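Local coordinates for AncCDT-1 (Synthetic construct, PDB 5T0W), which probably binds amino acids as a periplasmic solute-binding protein, here holding arginine, and is a reconstructed ancestral precursor of cyclohexadienyl dehydratase, at residues Q230-D234 with G235-K239; S144-A147 with A148-L152. One frame throughout, in Å; residues are numbered along the deposited sequence.

Contact 1: Q230-D234 with G235-K239; sequences QMKKD and GTYDK
K232 lies along Y237, the two side chains running side by side in the same direction. At its root CB points away from 235-239, but CG comes back to 4.1 Å from Y237 CG. K232 keeps CG beside its own backbone N (chi1 -64°), and the extended chain beyond carries CD past the near end of the ring. CE then settles over the centre of one ring face, 4.3 Å above the plane. NZ overshoots to 5.1 Å from the ring centroid, at most a weak cation-pi attraction, and makes a weak hydrogen bond to P105 O. Y237 OH, at the far end of the ring, is bonded to Y106 O. These contacts bridge the turn at G235 between helices 218-233 and 236-245 of a family 3 solute-binding protein. G235 has a positive phi (85°), and a CB there would collide with D234 O. Across the turn Y237 N reaches back to M231 O at 2.9 Å, with a fairly straight N-H...O angle of 161°. M231 meets the second helix at both ends of its side chain: CB is 4.1 Å from Y237 CB, and CE is 3.7 Å from T236 CB. The same methionine packs on L52 and A55 of helix 48-60. Q230 NE2 donates to D234 OD2 at 3.2 Å, approaching from above the carboxylate plane.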
# COMPACT_ATOMS: atom_id res chain seq x y z
N GLN A 230 -21.15 -2.72 4.20
CA GLN A 230 -22.17 -2.81 3.16
C GLN A 230 -21.65 -3.44 1.87
O GLN A 230 -22.35 -4.23 1.26
CB GLN A 230 -22.77 -1.41 2.88
CG GLN A 230 -23.77 -1.33 1.74
CD GLN A 230 -25.00 -2.14 1.99
OE1 GLN A 230 -25.42 -2.32 3.14
NE2 GLN A 230 -25.57 -2.71 0.93
N MET A 231 -20.46 -3.08 1.43
CA MET A 231 -19.92 -3.58 0.17
C MET A 231 -19.53 -5.04 0.23
O MET A 231 -19.55 -5.74 -0.78
CB MET A 231 -18.71 -2.76 -0.24
CG MET A 231 -19.04 -1.39 -0.78
SD MET A 231 -17.49 -0.69 -1.38
CE MET A 231 -17.53 -1.17 -3.11
N LYS A 232 -19.13 -5.49 1.41
CA LYS A 232 -18.80 -6.89 1.63
C LYS A 232 -20.04 -7.73 1.73
O LYS A 232 -20.02 -8.92 1.37
CB LYS A 232 -18.00 -7.07 2.90
CG LYS A 232 -16.65 -6.39 2.84
CD LYS A 232 -15.68 -6.98 3.84
CE LYS A 232 -14.35 -6.29 3.76
NZ LYS A 232 -13.34 -6.99 4.58
N LYS A 233 -21.13 -7.11 2.17
CA LYS A 233 -22.43 -7.78 2.26
C LYS A 233 -23.10 -7.98 0.90
O LYS A 233 -23.74 -9.01 0.68
CB LYS A 233 -23.35 -6.96 3.15
CG LYS A 233 -24.72 -7.58 3.43
CD LYS A 233 -25.70 -6.48 3.78
CE LYS A 233 -26.87 -6.94 4.55
NZ LYS A 233 -27.15 -8.37 4.37
N ASP A 234 -22.98 -7.00 0.01
CA ASP A 234 -23.85 -6.94 -1.18
C ASP A 234 -23.16 -7.30 -2.49
O ASP A 234 -23.63 -6.95 -3.57
CB ASP A 234 -24.48 -5.54 -1.28
CG ASP A 234 -23.47 -4.48 -1.60
OD1 ASP A 234 -22.31 -4.85 -1.80
OD2 ASP A 234 -23.85 -3.28 -1.71
N GLY A 235 -22.01 -7.97 -2.39
CA GLY A 235 -21.28 -8.43 -3.56
C GLY A 235 -20.33 -7.45 -4.22
O GLY A 235 -19.44 -7.87 -4.96
N THR A 236 -20.48 -6.15 -3.93
CA THR A 236 -19.72 -5.10 -4.61
C THR A 236 -18.23 -5.19 -4.36
O THR A 236 -17.43 -4.89 -5.26
CB THR A 236 -20.10 -3.68 -4.14
OG1 THR A 236 -21.11 -3.75 -3.15
CG2 THR A 236 -20.59 -2.83 -5.30
N TYR A 237 -17.85 -5.57 -3.15
CA TYR A 237 -16.44 -5.71 -2.80
C TYR A 237 -15.81 -6.90 -3.53
O TYR A 237 -14.70 -6.77 -4.11
CB TYR A 237 -16.25 -5.86 -1.27
CG TYR A 237 -14.83 -6.19 -0.86
CD1 TYR A 237 -14.36 -7.50 -0.86
CD2 TYR A 237 -13.95 -5.18 -0.47
CE1 TYR A 237 -13.05 -7.79 -0.48
CE2 TYR A 237 -12.65 -5.47 -0.09
CZ TYR A 237 -12.19 -6.79 -0.11
OH TYR A 237 -10.90 -7.10 0.27
N ASP A 238 -16.47 -8.05 -3.47
CA ASP A 238 -15.94 -9.26 -4.11
C ASP A 238 -15.68 -9.00 -5.58
O ASP A 238 -14.65 -9.42 -6.09
CB ASP A 238 -16.86 -10.46 -3.93
CG ASP A 238 -17.03 -10.87 -2.48
OD1 ASP A 238 -16.22 -10.45 -1.62
OD2 ASP A 238 -18.03 -11.59 -2.20
N LYS A 239 -16.62 -8.31 -6.25
CA LYS A 239 -16.49 -8.04 -7.70
C LYS A 239 -15.19 -7.29 -7.91
O LYS A 239 -14.40 -7.59 -8.81
CB LYS A 239 -17.70 -7.27 -8.26

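Contact 2: S144-A147 with A148-L152; sequences SEQA and AKEFL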
# COMPACT_ATOMS: atom_id res chain seq x y z
N SER A 144 7.79 -3.07 4.56
CA SER A 144 8.86 -3.84 4.00
C SER A 144 10.21 -3.31 4.52
O SER A 144 11.13 -4.09 4.77
CB SER A 144 8.78 -3.82 2.47
OG SER A 144 7.52 -4.27 2.01
N GLU A 145 10.36 -1.98 4.63
CA GLU A 145 11.58 -1.40 5.21
C GLU A 145 11.76 -1.94 6.61
O GLU A 145 12.85 -2.37 6.97
CB GLU A 145 11.52 0.13 5.29
CG GLU A 145 12.82 0.76 5.79
CD GLU A 145 12.70 2.23 6.07
OE1 GLU A 145 11.58 2.79 5.98
OE2 GLU A 145 13.75 2.85 6.41
N GLN A 146 10.69 -1.88 7.39
CA GLN A 146 10.73 -2.30 8.75
C GLN A 146 11.10 -3.78 8.80
O GLN A 146 11.89 -4.19 9.65
CB GLN A 146 9.38 -2.08 9.50
CG GLN A 146 9.56 -1.66 10.99
CD GLN A 146 8.54 -2.25 11.99
OE1 GLN A 146 7.37 -1.83 12.06
NE2 GLN A 146 9.00 -3.20 12.81
N ALA A 147 10.49 -4.59 7.95
CA ALA A 147 10.70 -6.03 7.99
C ALA A 147 12.14 -6.33 7.69
O ALA A 147 12.75 -7.16 8.35
CB ALA A 147 9.80 -6.73 7.00
N ALA A 148 12.69 -5.64 6.70
CA ALA A 148 14.08 -5.84 6.34
C ALA A 148 15.03 -5.38 7.42
O ALA A 148 16.06 -6.01 7.66
CB ALA A 148 14.41 -5.14 5.01
N LYS A 149 14.74 -4.25 8.04
CA LYS A 149 15.67 -3.71 9.01
C LYS A 149 15.73 -4.57 10.28
O LYS A 149 16.83 -4.84 10.79
CB LYS A 149 15.38 -2.25 9.29
CG LYS A 149 15.78 -1.33 8.17
CD LYS A 149 15.69 0.14 8.58
CE LYS A 149 16.35 1.06 7.54
NZ LYS A 149 16.32 2.49 7.96
N GLU A 150 14.59 -5.11 10.69
CA GLU A 150 14.50 -6.00 11.82
C GLU A 150 15.11 -7.38 11.50
O GLU A 150 15.93 -7.88 12.26
CB GLU A 150 13.04 -6.12 12.28
CG GLU A 150 12.85 -6.41 13.76
CD GLU A 150 11.40 -6.34 14.19
OE1 GLU A 150 11.02 -7.04 15.16
OE2 GLU A 150 10.63 -5.59 13.56
N PHE A 151 14.73 -7.97 10.37
CA PHE A 151 15.03 -9.39 10.08
C PHE A 151 16.23 -9.62 9.15
O PHE A 151 16.56 -10.77 8.83
CB PHE A 151 13.73 -10.04 9.59
CG PHE A 151 12.58 -9.83 10.56
CD1 PHE A 151 12.70 -10.28 11.88
CD2 PHE A 151 11.43 -9.10 10.21
CE1 PHE A 151 11.70 -10.06 12.81
CE2 PHE A 151 10.43 -8.88 11.14
CZ PHE A 151 10.56 -9.36 12.45
N LEU A 152 16.85 -8.54 8.68
CA LEU A 152 18.04 -8.63 7.83
C LEU A 152 19.09 -7.59 8.25
O LEU A 152 19.48 -6.77 7.43
CB LEU A 152 17.67 -8.43 6.36
CG LEU A 152 16.53 -9.24 5.76
CD1 LEU A 152 16.17 -8.69 4.38
CD2 LEU A 152 16.91 -10.70 5.65
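E145 and K149 sit one turn apart on helix 143-151, the connecting helix of a beta-alpha-beta unit whose parallel strands are 135-139 and 156-160, in a protein of the periplasmic binding protein superfamily. Their chains run alongside each other, with E145 CG 4.0 Å from K149 CE, and the ends join in a salt bridge of 3.0 Å between E145 OE2 and K149 NZ. The ammonium comes to the anti side of OE2, 21° out of the carboxylate plane. E145 can use both oxygens at once because its extended chain, with CG trans to the backbone N (chi1 -176°), also brings OE1 to G141 N just before the helix; the glutamate thus ties the exposed lysine to the helix start, next to T142 and T143 of the arginine pocket. With an alanine at E145, K149 NZ would probably be left without its carboxylate mate and G141 N without this acceptor. In the backbone of the same pair, K149 N donates to E145 O at 2.9 Å. A147 works mainly through its backbone: its O takes F151 N at 2.9 Å, and its CB stands 4.3 Å from F151 CD2. The phenylalanine ring approaches the A147 carbonyl obliquely, carries E150 CB over the centre of one face, and touches F126. A148, on the buried side, packs against I157. On the exposed side Q146 and E150 lie side by side, pointing the same way, with amide and carboxylate nearly coplanar (5° apart); the hydrogen bond from Q146 NE2 to E150 OE2 is weak despite its 3.0 Å length, because the N-H...O angle is strongly bent.

Both contacts are local and only partly buried, but they lie on opposite sides of the chain's centre, 34 Å apart between centres, and share no helix or strand. Contact 1 joins two successive helices near the C-terminus through a glycine turn; its buried residues, M231 and Y237, give it an apolar and aromatic middle, with charged groups at its exposed margin. Contact 2 stays within a single helix, where regular backbone bonds are overlaid by charged and polar side-chain pairs, and its buried residues are S144, A148 and L152. It also lies closer to the ligand: the S144 side chain is about 6 Å from the bound arginine, that of Y237 about 14 Å.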